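Transcription termination factor FttA (Methanosarcina mazei, PDB 2XR1) probably terminates transcription across the genome by cutting RNA as it leaves RNA polymerase, and binds two zinc ions needed for its nuclease activity. Local coordinates at residues D8-L13 with D29-G34; E105-A110 with I134-R139; G191-G196 with T628-N633. All blocks are in the same frame, centred on the assembly; numbering follows the deposited sequence.

Overall arrangement
The chain starts in the KHa region, where contact 1 packs helix 7-18 on strand 30-33 and closes a short loop. Contact 2 follows in KHb, joining strands 105-110 and 134-139 around a mostly helical connection. Contact 3 comes last and bridges more than 430 residues, from the loop after strand 185-190 to the end of strand 627-630. The beta-CASP region lies between its two segments. The three contacts run in series; none nests or crosses. Centres of contacts 1 and 2 lie about 29 Å apart, and that of contact 3 is more than 40 Å from both. Contacts 1 and 2 each lie within one KH region, whereas contact 3 ties the two parts of the metallo-beta-lactamase region.

Contact 1 of 3, residues D8-L13 with D29-G34; sequences DVLLDL and DVEFEG
Leu10 of helix 7-18 lies over the ring of Phe32 on strand 30-33. It is a CH-pi contact. Leu10 CD2 sits over one face of the Phe32 ring, 3.7 Å from the ring centroid and displaced toward the CD2-CE2 side. CG of Leu10 is anti to its carbonyl carbon (chi1 -73°), and the side chain reaches out from the helix to the strand.

Two other helix residues meet the same ring. Val9 CG2 comes to its edge, in the ring plane, 3.8 Å from Phe32 CE2. Leu13 CD1 approaches obliquely, 3.5 Å from Phe32 CZ. The ring is thus met by three aliphatic side chains from successive turns of one helix.

The remaining apolar contacts involve Val30. Its CG1 is 4.0 Å from Leu10 CD2 and 4.1 Å from Leu13 CB. CG1 is anti to the Val30 backbone N (chi1 152°), on the side that meets the helix.

Polar atoms take part only as packing surfaces. Leu10 CD1 rests 3.6 Å from Val30 O. The same methyl lies 3.9 Å from Glu31 OE1, which also has a long, weak ion pair with Arg171.

The axes of the two short segments approach to 8.1 Å at an angle of 122°. This is helix-on-sheet packing within the KHa region. Strand 30-33 is an outer strand of a three-stranded mixed sheet and pairs antiparallel with strand 36-41. Leu37 of that strand touches Leu13, Val30 and Phe32. Phe32 also stacks with His174, just beyond helix 159-173.

Contact 2 of 3, residues E105-A110 with I134-R139; sequences EVIIEA and IPKVVR
Lys136 crosses Glu105 and Ile107 on one face of a parallel strand pair. Its CB meets Ile107 CD1 at 3.8 Å. CG lies 3.8 Å from Glu105 OE1. The chain bends at chi2 (-55°) and then runs extended, which carries CE over the flat face of the Glu105 carboxylate, 3.4 Å from its OE2. The tip, NZ, stays 4.2 Å from Glu105 OE2, too far for a salt bridge. The aliphatic part of the lysine makes most of the contact.

Five backbone hydrogen bonds join the strands in parallel register. Val106 N and Ile108 N donate to Ile134 O and Lys136 O, and Lys136 N and Val138 N donate back to Val106 O and Ile108 O. Ala110 N to Val138 O, 3.0 Å, is the last. On the other face, Val106 CG1 packs on Pro135 CB at 4.3 Å.

The chain passes between the two strands through helices 113-116 and 122-131, a beta-alpha-alpha-beta crossover as in KH domains, with the GXXG loop (GKHG) between the helices. In the three-stranded KHb sheet, strand 94-99 lies antiparallel on the other side of strand 105-110. Ile108 touches its Ile94 and Tyr97, and Val137 packs on helix 113-116.

Contact 3 of 3, residues G191-G196 with T628-N633; sequences GCKEVG and TRALTN
The Asn633 amide and the Glu194 carboxylate meet with their planes 56° apart. Asn633 ND2 donates to Glu194 OE2 at 2.9 Å. The acceptor lies near the amide plane, but the donor approaches from above the carboxylate plane, 64° out of it. The anti lone pair of Glu194 OE2 is used by Gly191 N, 3.0 Å away in a nearly straight bond. OE2 is also in a salt bridge with Arg197, which should favour a negative carboxylate. At the other end of the amide, Asn633 OD1 accepts a weak hydrogen bond from Cys192 N. Together these bonds probably help set the rotation of the amide, though the one to OD1 is weak.

This contact joins the N-terminal and C-terminal parts of the metallo-beta-lactamase region, which the beta-CASP region separates in sequence. The 191-196 loop follows strand 185-190 of one seven-stranded sheet. Strand 627-630 is an outer strand of the other, so the contact joins the two sheets of the metallo-beta-lactamase fold. It lies near the metal site: Gly191 pairs through its backbone with His607, a ligand of the second zinc ion.

Lys193 makes the second polar connection. It runs extended as far as CE and then turns at chi4 (70°), which brings NZ to Thr632 OG1 at 2.8 Å. NZ also donates to Leu631 O at 3.1 Å, from above the carbonyl plane. A water bridges Lys193 N and that same carbonyl oxygen, so Leu631 O is bound twice.

Cys192 SG packs on Leu631 CB at 3.5 Å, and both residues touch Phe200 of strand 199-203. Asn633 O accepts a hydrogen bond from Arg638 of the second subunit.

Contact 1 of 3, residues D8-L13 with D29-G34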
ATOM      1  N   ASP B   8      14.364  -0.460  33.065  1.00 94.97           N
ATOM      2  CA  ASP B   8      14.668  -1.772  33.653  1.00 99.73           C
ATOM      3  C   ASP B   8      15.550  -2.660  32.785  1.00 93.50           C
ATOM      4  O   ASP B   8      16.198  -3.570  33.302  1.00 96.25           O
ATOM      5  CB  ASP B   8      13.373  -2.531  33.990  1.00111.64           C
ATOM      6  N   VAL B   9      15.554  -2.422  31.475  1.00 86.60           N
ATOM      7  CA  VAL B   9      16.447  -3.157  30.569  1.00 81.43           C
ATOM      8  C   VAL B   9      17.811  -2.490  30.532  1.00 73.22           C
ATOM      9  O   VAL B   9      18.805  -3.154  30.266  1.00 71.03           O
ATOM     10  CB  VAL B   9      15.885  -3.278  29.130  1.00 79.52           C
ATOM     11  CG1 VAL B   9      14.418  -3.656  29.173  1.00 87.12           C
ATOM     12  CG2 VAL B   9      16.096  -1.998  28.356  1.00 71.56           C
ATOM     13  N   LEU B  10      17.836  -1.178  30.788  1.00 69.68           N
ATOM     14  CA  LEU B  10      19.078  -0.421  30.931  1.00 63.52           C
ATOM     15  C   LEU B  10      19.783  -0.752  32.254  1.00 66.25           C
ATOM     16  O   LEU B  10      21.015  -0.761  32.299  1.00 62.40           O
ATOM     17  CB  LEU B  10      18.835   1.094  30.824  1.00 60.94           C
ATOM     18  CG  LEU B  10      18.518   1.679  29.431  1.00 56.99           C
ATOM     19  CD1 LEU B  10      18.144   3.171  29.566  1.00 56.23           C
ATOM     20  CD2 LEU B  10      19.638   1.479  28.391  1.00 48.42           C
ATOM     21  N   LEU B  11      19.024  -1.008  33.322  1.00 73.57           N
ATOM     22  CA  LEU B  11      19.621  -1.500  34.569  1.00 77.93           C
ATOM     23  C   LEU B  11      20.244  -2.882  34.378  1.00 78.91           C
ATOM     24  O   LEU B  11      21.381  -3.120  34.771  1.00 76.88           O
ATOM     25  CB  LEU B  11      18.599  -1.574  35.716  1.00 88.27           C
ATOM     26  CG  LEU B  11      18.625  -0.471  36.783  1.00 91.13           C
ATOM     27  CD1 LEU B  11      18.049   0.825  36.219  1.00 89.35           C
ATOM     28  CD2 LEU B  11      17.823  -0.913  38.006  1.00103.49           C
ATOM     29  N   ASP B  12      19.496  -3.789  33.770  1.00 83.13           N
ATOM     30  CA  ASP B  12      20.010  -5.116  33.462  1.00 85.72           C
ATOM     31  C   ASP B  12      21.301  -5.010  32.639  1.00 77.50           C
ATOM     32  O   ASP B  12      22.240  -5.773  32.837  1.00 78.55           O
ATOM     33  CB  ASP B  12      18.945  -5.926  32.705  1.00 91.59           C
ATOM     34  CG  ASP B  12      19.257  -7.418  32.661  1.00 99.06           C
ATOM     35  OD1 ASP B  12      20.275  -7.792  32.036  1.00 96.70           O
ATOM     36  OD2 ASP B  12      18.474  -8.214  33.236  1.00110.57           O
ATOM     37  N   LEU B  13      21.352  -4.050  31.725  1.00 70.65           N
ATOM     38  CA  LEU B  13      22.544  -3.853  30.920  1.00 64.50           C
ATOM     39  C   LEU B  13      23.660  -3.250  31.754  1.00 61.65           C
ATOM     40  O   LEU B  13      24.833  -3.640  31.604  1.00 60.37           O
ATOM     41  CB  LEU B  13      22.262  -2.993  29.689  1.00 59.65           C
ATOM     42  CG  LEU B  13      21.507  -3.668  28.525  1.00 61.60           C
ATOM     43  CD1 LEU B  13      21.112  -2.618  27.478  1.00 56.27           C
ATOM     44  CD2 LEU B  13      22.330  -4.778  27.891  1.00 62.75           C
ATOM     45  N   ASP B  29      26.391   5.754  33.980  1.00 50.03           N
ATOM     46  CA  ASP B  29      25.089   5.430  33.386  1.00 50.75           C
ATOM     47  C   ASP B  29      25.254   4.682  32.071  1.00 46.26           C
ATOM     48  O   ASP B  29      26.325   4.686  31.428  1.00 42.84           O
ATOM     49  CB  ASP B  29      24.225   6.698  33.159  1.00 54.37           C
ATOM     50  CG  ASP B  29      23.329   7.044  34.372  1.00 64.24           C
ATOM     51  OD1 ASP B  29      23.881   7.353  35.451  1.00 70.97           O
ATOM     52  OD2 ASP B  29      22.071   7.021  34.238  1.00 71.67           O
ATOM     53  N   VAL B  30      24.144   4.050  31.702  1.00 46.65           N
ATOM     54  CA  VAL B  30      23.985   3.316  30.468  1.00 44.21           C
ATOM     55  C   VAL B  30      22.657   3.783  29.811  1.00 45.51           C
ATOM     56  O   VAL B  30      21.599   3.783  30.445  1.00 49.19           O
ATOM     57  CB  VAL B  30      24.065   1.804  30.779  1.00 45.16           C
ATOM     58  CG1 VAL B  30      23.291   0.985  29.817  1.00 45.86           C
ATOM     59  CG2 VAL B  30      25.498   1.365  30.791  1.00 43.05           C
ATOM     60  N   GLU B  31      22.751   4.238  28.562  1.00 43.49           N
ATOM     61  CA  GLU B  31      21.634   4.779  27.782  1.00 44.31           C
ATOM     62  C   GLU B  31      21.711   4.328  26.339  1.00 41.82           C
ATOM     63  O   GLU B  31      22.756   4.261  25.778  1.00 40.54           O
ATOM     64  CB  GLU B  31      21.714   6.305  27.721  1.00 46.23           C
ATOM     65  CG  GLU B  31      21.188   7.038  28.952  1.00 52.45           C
ATOM     66  CD  GLU B  31      19.640   6.993  29.090  1.00 58.88           C
ATOM     67  OE1 GLU B  31      18.926   6.729  28.089  1.00 60.06           O
ATOM     68  OE2 GLU B  31      19.144   7.213  30.211  1.00 65.58           O
ATOM     69  N   PHE B  32      20.574   4.050  25.746  1.00 42.76           N
ATOM     70  CA  PHE B  32      20.445   3.885  24.322  1.00 42.15           C
ATOM     71  C   PHE B  32      20.346   5.272  23.698  1.00 42.80           C
ATOM     72  O   PHE B  32      19.399   5.983  23.972  1.00 43.87           O
ATOM     73  CB  PHE B  32      19.164   3.146  23.998  1.00 43.78           C
ATOM     74  CG  PHE B  32      19.131   1.721  24.470  1.00 45.59           C
ATOM     75  CD1 PHE B  32      20.092   0.790  24.044  1.00 46.44           C
ATOM     76  CD2 PHE B  32      18.095   1.284  25.286  1.00 48.42           C
ATOM     77  CE1 PHE B  32      20.034  -0.531  24.460  1.00 48.66           C
ATOM     78  CE2 PHE B  32      18.036  -0.022  25.701  1.00 52.19           C
ATOM     79  CZ  PHE B  32      19.011  -0.937  25.285  1.00 52.13           C
ATOM     80  N   GLU B  33      21.332   5.672  22.889  1.00 43.00           N
ATOM     81  CA  GLU B  33      21.259   6.965  22.205  1.00 45.46           C
ATOM     82  C   GLU B  33      21.320   6.727  20.721  1.00 46.43           C
ATOM     83  O   GLU B  33      22.352   6.355  20.175  1.00 46.89           O
ATOM     84  CB  GLU B  33      22.351   7.922  22.667  1.00 46.84           C
ATOM     85  CG  GLU B  33      22.241   8.257  24.147  1.00 48.97           C
ATOM     86  CD  GLU B  33      23.345   9.189  24.677  1.00 54.02           C
ATOM     87  OE1 GLU B  33      24.187   9.668  23.866  1.00 57.19           O
ATOM     88  OE2 GLU B  33      23.362   9.433  25.920  1.00 54.33           O
ATOM     89  N   GLY B  34      20.182   6.910  20.069  1.00 47.53           N
ATOM     90  CA  GLY B  34      20.035   6.481  18.697  1.00 49.63           C
ATOM     91  C   GLY B  34      20.362   5.000  18.606  1.00 48.60           C
ATOM     92  O   GLY B  34      20.039   4.217  19.520  1.00 44.97           O
TER

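Contact 2 of 3, residues E105-A110 with I134-R139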
ATOM      1  N   GLU B 105      34.494  14.047  22.142  1.00 68.56           N
ATOM      2  CA  GLU B 105      35.730  13.971  21.334  1.00 67.64           C
ATOM      3  C   GLU B 105      36.231  15.400  21.046  1.00 67.83           C
ATOM      4  O   GLU B 105      35.436  16.346  21.069  1.00 67.84           O
ATOM      5  CB  GLU B 105      35.485  13.154  20.047  1.00 64.99           C
ATOM      6  CG  GLU B 105      35.004  11.719  20.359  1.00 65.11           C
ATOM      7  CD  GLU B 105      34.882  10.743  19.150  1.00 64.97           C
ATOM      8  OE1 GLU B 105      34.880  11.172  17.975  1.00 63.44           O
ATOM      9  OE2 GLU B 105      34.756   9.512  19.392  1.00 65.71           O
ATOM     10  N   VAL B 106      37.545  15.568  20.853  1.00 68.36           N
ATOM     11  CA  VAL B 106      38.084  16.794  20.253  1.00 68.11           C
ATOM     12  C   VAL B 106      38.817  16.473  18.946  1.00 66.95           C
ATOM     13  O   VAL B 106      39.823  15.763  18.941  1.00 67.30           O
ATOM     14  CB  VAL B 106      39.016  17.592  21.185  1.00 71.03           C
ATOM     15  CG1 VAL B 106      40.135  16.725  21.740  1.00 73.00           C
ATOM     16  CG2 VAL B 106      39.606  18.780  20.444  1.00 70.79           C
ATOM     17  N   ILE B 107      38.290  17.008  17.843  1.00 65.29           N
ATOM     18  CA  ILE B 107      38.937  16.921  16.556  1.00 64.67           C
ATOM     19  C   ILE B 107      39.993  18.000  16.502  1.00 66.42           C
ATOM     20  O   ILE B 107      39.691  19.145  16.741  1.00 67.03           O
ATOM     21  CB  ILE B 107      37.964  17.171  15.411  1.00 62.77           C
ATOM     22  CG1 ILE B 107      36.794  16.187  15.451  1.00 61.10           C
ATOM     23  CG2 ILE B 107      38.684  17.026  14.074  1.00 62.59           C
ATOM     24  CD1 ILE B 107      37.171  14.820  15.100  1.00 61.91           C
ATOM     25  N   ILE B 108      41.225  17.621  16.198  1.00 67.68           N
ATOM     26  CA  ILE B 108      42.327  18.551  16.049  1.00 70.01           C
ATOM     27  C   ILE B 108      42.760  18.518  14.593  1.00 69.95           C
ATOM     28  O   ILE B 108      43.009  17.450  14.051  1.00 69.11           O
ATOM     29  CB  ILE B 108      43.517  18.137  16.917  1.00 72.43           C
ATOM     30  CG1 ILE B 108      43.194  18.385  18.391  1.00 73.94           C
ATOM     31  CG2 ILE B 108      44.772  18.844  16.472  1.00 74.15           C
ATOM     32  CD1 ILE B 108      44.294  17.950  19.337  1.00 76.11           C
ATOM     33  N   GLU B 109      42.857  19.685  13.966  1.00 71.07           N
ATOM     34  CA  GLU B 109      43.325  19.768  12.596  1.00 71.64           C
ATOM     35  C   GLU B 109      44.768  20.180  12.624  1.00 74.60           C
ATOM     36  O   GLU B 109      45.070  21.209  13.159  1.00 76.40           O
ATOM     37  CB  GLU B 109      42.513  20.778  11.794  1.00 70.67           C
ATOM     38  CG  GLU B 109      41.165  20.255  11.343  1.00 69.67           C
ATOM     39  CD  GLU B 109      40.379  21.274  10.517  1.00 72.22           C
ATOM     40  OE1 GLU B 109      40.986  22.263  10.027  1.00 75.62           O
ATOM     41  OE2 GLU B 109      39.147  21.084  10.365  1.00 71.07           O
ATOM     42  N   ALA B 110      45.648  19.378  12.040  1.00 75.66           N
ATOM     43  CA  ALA B 110      47.067  19.672  12.032  1.00 79.32           C
ATOM     44  C   ALA B 110      47.655  19.478  10.648  1.00 80.19           C
ATOM     45  O   ALA B 110      47.281  18.557   9.930  1.00 78.30           O
ATOM     46  CB  ALA B 110      47.777  18.782  13.012  1.00 81.11           C
ATOM     47  N   ILE B 134      38.742  12.987  24.318  1.00 74.75           N
ATOM     48  CA  ILE B 134      39.501  12.058  23.480  1.00 74.14           C
ATOM     49  C   ILE B 134      39.935  12.742  22.179  1.00 72.83           C
ATOM     50  O   ILE B 134      39.091  13.201  21.416  1.00 70.58           O
ATOM     51  CB  ILE B 134      38.693  10.799  23.115  1.00 72.53           C
ATOM     52  CG1 ILE B 134      38.032  10.179  24.349  1.00 74.11           C
ATOM     53  CG2 ILE B 134      39.604   9.778  22.457  1.00 72.20           C
ATOM     54  CD1 ILE B 134      36.788   9.410  23.976  1.00 73.95           C
ATOM     55  N   PRO B 135      41.252  12.824  21.925  1.00 74.29           N
ATOM     56  CA  PRO B 135      41.712  13.456  20.693  1.00 73.49           C
ATOM     57  C   PRO B 135      41.622  12.573  19.437  1.00 71.40           C
ATOM     58  O   PRO B 135      42.081  11.432  19.421  1.00 71.60           O
ATOM     59  CB  PRO B 135      43.172  13.816  20.998  1.00 76.58           C
ATOM     60  CG  PRO B 135      43.403  13.487  22.422  1.00 78.84           C
ATOM     61  CD  PRO B 135      42.370  12.527  22.831  1.00 77.16           C
ATOM     62  N   LYS B 136      41.002  13.123  18.399  1.00 69.39           N
ATOM     63  CA  LYS B 136      40.976  12.516  17.086  1.00 67.63           C
ATOM     64  C   LYS B 136      41.708  13.478  16.182  1.00 67.97           C
ATOM     65  O   LYS B 136      41.203  14.541  15.874  1.00 67.26           O
ATOM     66  CB  LYS B 136      39.535  12.323  16.601  1.00 64.97           C
ATOM     67  CG  LYS B 136      38.606  11.607  17.581  1.00 65.06           C
ATOM     68  CD  LYS B 136      39.165  10.255  18.008  1.00 66.96           C
ATOM     69  CE  LYS B 136      38.088   9.353  18.610  1.00 66.59           C
ATOM     70  NZ  LYS B 136      38.617   7.993  18.968  1.00 67.34           N
ATOM     71  N   VAL B 137      42.913  13.124  15.768  1.00 69.57           N
ATOM     72  CA  VAL B 137      43.709  14.046  14.983  1.00 70.34           C
ATOM     73  C   VAL B 137      43.483  13.797  13.506  1.00 68.83           C
ATOM     74  O   VAL B 137      43.338  12.652  13.074  1.00 68.47           O
ATOM     75  CB  VAL B 137      45.179  13.930  15.321  1.00 73.40           C
ATOM     76  CG1 VAL B 137      45.978  14.953  14.534  1.00 74.86           C
ATOM     77  CG2 VAL B 137      45.374  14.139  16.814  1.00 74.97           C
ATOM     78  N   VAL B 138      43.463  14.884  12.743  1.00 68.25           N
ATOM     79  CA  VAL B 138      43.070  14.863  11.347  1.00 66.63           C
ATOM     80  C   VAL B 138      43.963  15.842  10.601  1.00 68.44           C
ATOM     81  O   VAL B 138      44.391  16.830  11.162  1.00 69.88           O
ATOM     82  CB  VAL B 138      41.535  15.211  11.205  1.00 64.04           C
ATOM     83  CG1 VAL B 138      41.286  16.260  10.146  1.00 62.48           C
ATOM     84  CG2 VAL B 138      40.677  13.924  10.986  1.00 61.08           C
ATOM     85  N   ARG B 139      44.257  15.548   9.343  1.00 69.02           N
ATOM     86  CA  ARG B 139      45.119  16.380   8.535  1.00 71.32           C
ATOM     87  C   ARG B 139      44.360  17.636   8.122  1.00 70.05           C
ATOM     88  O   ARG B 139      43.205  17.556   7.755  1.00 67.20           O
ATOM     89  CB  ARG B 139      45.606  15.600   7.307  1.00 72.43           C
ATOM     90  CG  ARG B 139      46.921  16.097   6.721  1.00 76.61           C
ATOM     91  CD  ARG B 139      47.198  15.489   5.328  1.00 78.85           C
ATOM     92  NE  ARG B 139      48.619  15.555   4.947  1.00 83.03           N
ATOM     93  CZ  ARG B 139      49.279  16.676   4.642  1.00 85.41           C
ATOM     94  NH1 ARG B 139      48.680  17.871   4.666  1.00 83.80           N
ATOM     95  NH2 ARG B 139      50.563  16.606   4.319  1.00 89.71           N
TER

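Contact 3 of 3, residues G191-G196 with T628-N633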
ATOM      1  N   GLY B 191       9.526   7.952  -7.822  1.00 30.96           N
ATOM      2  CA  GLY B 191      10.804   7.473  -8.328  1.00 30.44           C
ATOM      3  C   GLY B 191      10.695   6.217  -9.187  1.00 30.79           C
ATOM      4  O   GLY B 191      11.699   5.535  -9.444  1.00 29.14           O
ATOM      5  N   CYS B 192       9.481   5.937  -9.661  1.00 32.52           N
ATOM      6  CA  CYS B 192       9.224   4.732 -10.424  1.00 33.37           C
ATOM      7  C   CYS B 192       8.733   5.095 -11.808  1.00 34.67           C
ATOM      8  O   CYS B 192       7.788   5.870 -11.973  1.00 36.22           O
ATOM      9  CB  CYS B 192       8.252   3.810  -9.666  1.00 33.11           C
ATOM     10  SG  CYS B 192       9.042   3.139  -8.113  1.00 35.93           S
ATOM     11  N   LYS B 193       9.410   4.539 -12.805  1.00 34.45           N
ATOM     12  CA  LYS B 193       9.130   4.856 -14.214  1.00 36.08           C
ATOM     13  C   LYS B 193       9.316   6.342 -14.457  1.00 36.37           C
ATOM     14  O   LYS B 193       8.741   6.906 -15.379  1.00 38.57           O
ATOM     15  CB  LYS B 193       7.739   4.376 -14.630  1.00 37.38           C
ATOM     16  CG  LYS B 193       7.583   2.855 -14.665  1.00 37.96           C
ATOM     17  CD  LYS B 193       6.158   2.488 -15.033  1.00 42.68           C
ATOM     18  CE  LYS B 193       5.931   1.004 -15.314  1.00 44.76           C
ATOM     19  NZ  LYS B 193       6.027   0.173 -14.091  1.00 45.78           N
ATOM     20  N   GLU B 194      10.135   6.960 -13.604  1.00 34.73           N
ATOM     21  CA  GLU B 194      10.497   8.381 -13.716  1.00 35.27           C
ATOM     22  C   GLU B 194      11.862   8.565 -13.020  1.00 33.63           C
ATOM     23  O   GLU B 194      12.314   7.738 -12.248  1.00 31.30           O
ATOM     24  CB  GLU B 194       9.432   9.298 -13.098  1.00 35.18           C
ATOM     25  CG  GLU B 194       9.251   9.081 -11.595  1.00 34.57           C
ATOM     26  CD  GLU B 194       7.966   9.688 -10.971  1.00 36.54           C
ATOM     27  OE1 GLU B 194       7.083  10.292 -11.663  1.00 37.73           O
ATOM     28  OE2 GLU B 194       7.850   9.542  -9.738  1.00 34.98           O
ATOM     29  N   VAL B 195      12.532   9.637 -13.366  1.00 35.02           N
ATOM     30  CA  VAL B 195      13.649  10.131 -12.582  1.00 34.72           C
ATOM     31  C   VAL B 195      13.048  11.220 -11.766  1.00 35.26           C
ATOM     32  O   VAL B 195      12.266  12.001 -12.291  1.00 40.42           O
ATOM     33  CB  VAL B 195      14.726  10.720 -13.480  1.00 35.56           C
ATOM     34  CG1 VAL B 195      15.681  11.459 -12.666  1.00 36.74           C
ATOM     35  CG2 VAL B 195      15.428   9.582 -14.251  1.00 35.04           C
ATOM     36  N   GLY B 196      13.330  11.290 -10.489  1.00 33.65           N
ATOM     37  CA  GLY B 196      12.714  12.321  -9.683  1.00 33.65           C
ATOM     38  C   GLY B 196      11.851  11.760  -8.578  1.00 32.57           C
ATOM     39  O   GLY B 196      11.249  10.720  -8.735  1.00 31.01           O
ATOM     40  N   THR B 628      12.778 -10.351 -12.445  1.00 39.79           N
ATOM     41  CA  THR B 628      12.840  -8.909 -12.208  1.00 39.08           C
ATOM     42  C   THR B 628      11.764  -8.115 -12.947  1.00 39.06           C
ATOM     43  O   THR B 628      11.349  -8.483 -14.033  1.00 41.81           O
ATOM     44  CB  THR B 628      14.256  -8.330 -12.469  1.00 38.39           C
ATOM     45  OG1 THR B 628      14.228  -7.450 -13.586  1.00 41.55           O
ATOM     46  CG2 THR B 628      15.301  -9.432 -12.674  1.00 39.54           C
ATOM     47  N   ARG B 629      11.350  -7.008 -12.357  1.00 37.56           N
ATOM     48  CA  ARG B 629      10.216  -6.235 -12.815  1.00 37.42           C
ATOM     49  C   ARG B 629      10.296  -4.765 -12.364  1.00 35.21           C
ATOM     50  O   ARG B 629      10.772  -4.478 -11.257  1.00 32.55           O
ATOM     51  CB  ARG B 629       8.966  -6.849 -12.223  1.00 39.15           C
ATOM     52  CG  ARG B 629       7.743  -5.947 -12.284  1.00 42.44           C
ATOM     53  CD  ARG B 629       6.399  -6.750 -12.222  1.00 48.41           C
ATOM     54  NE  ARG B 629       6.139  -7.359 -10.904  1.00 50.29           N
ATOM     55  CZ  ARG B 629       5.801  -6.686  -9.795  1.00 49.63           C
ATOM     56  NH1 ARG B 629       5.690  -5.349  -9.797  1.00 47.94           N
ATOM     57  NH2 ARG B 629       5.575  -7.369  -8.668  1.00 49.49           N
ATOM     58  N   ALA B 630       9.791  -3.851 -13.208  1.00 34.42           N
ATOM     59  CA  ALA B 630       9.821  -2.413 -12.910  1.00 32.67           C
ATOM     60  C   ALA B 630       8.729  -2.033 -11.938  1.00 32.27           C
ATOM     61  O   ALA B 630       7.575  -2.475 -12.073  1.00 33.06           O
ATOM     62  CB  ALA B 630       9.682  -1.609 -14.151  1.00 32.63           C
ATOM     63  N   LEU B 631       9.091  -1.215 -10.948  1.00 30.71           N
ATOM     64  CA  LEU B 631       8.108  -0.771  -9.957  1.00 30.54           C
ATOM     65  C   LEU B 631       7.206   0.330 -10.542  1.00 31.00           C
ATOM     66  O   LEU B 631       7.541   0.953 -11.545  1.00 30.64           O
ATOM     67  CB  LEU B 631       8.801  -0.282  -8.694  1.00 29.53           C
ATOM     68  CG  LEU B 631       9.628  -1.294  -7.896  1.00 27.15           C
ATOM     69  CD1 LEU B 631      10.291  -0.628  -6.697  1.00 21.50           C
ATOM     70  CD2 LEU B 631       8.738  -2.438  -7.441  1.00 28.58           C
ATOM     71  N   THR B 632       6.035   0.502  -9.939  1.00 31.38           N
ATOM     72  CA  THR B 632       5.081   1.541 -10.322  1.00 32.21           C
ATOM     73  C   THR B 632       4.789   2.368  -9.093  1.00 31.12           C
ATOM     74  O   THR B 632       4.650   1.821  -8.017  1.00 30.87           O
ATOM     75  CB  THR B 632       3.779   0.924 -10.901  1.00 33.91           C
ATOM     76  OG1 THR B 632       4.039   0.394 -12.200  1.00 36.67           O
ATOM     77  CG2 THR B 632       2.654   1.932 -11.038  1.00 35.47           C
ATOM     78  N   ASN B 633       4.695   3.685  -9.231  1.00 30.98           N
ATOM     79  CA  ASN B 633       4.322   4.507  -8.068  1.00 30.53           C
ATOM     80  C   ASN B 633       2.990   4.020  -7.511  1.00 31.06           C
ATOM     81  O   ASN B 633       2.076   3.828  -8.257  1.00 31.40           O
ATOM     82  CB  ASN B 633       4.230   5.991  -8.424  1.00 30.47           C
ATOM     83  CG  ASN B 633       5.568   6.585  -8.716  1.00 28.57           C
ATOM     84  OD1 ASN B 633       6.585   6.050  -8.282  1.00 28.48           O
ATOM     85  ND2 ASN B 633       5.603   7.682  -9.431  1.00 27.10           N
TER
HETATM   86  O   HOH W   1      10.339   1.690 -12.129  1.00 27.34           O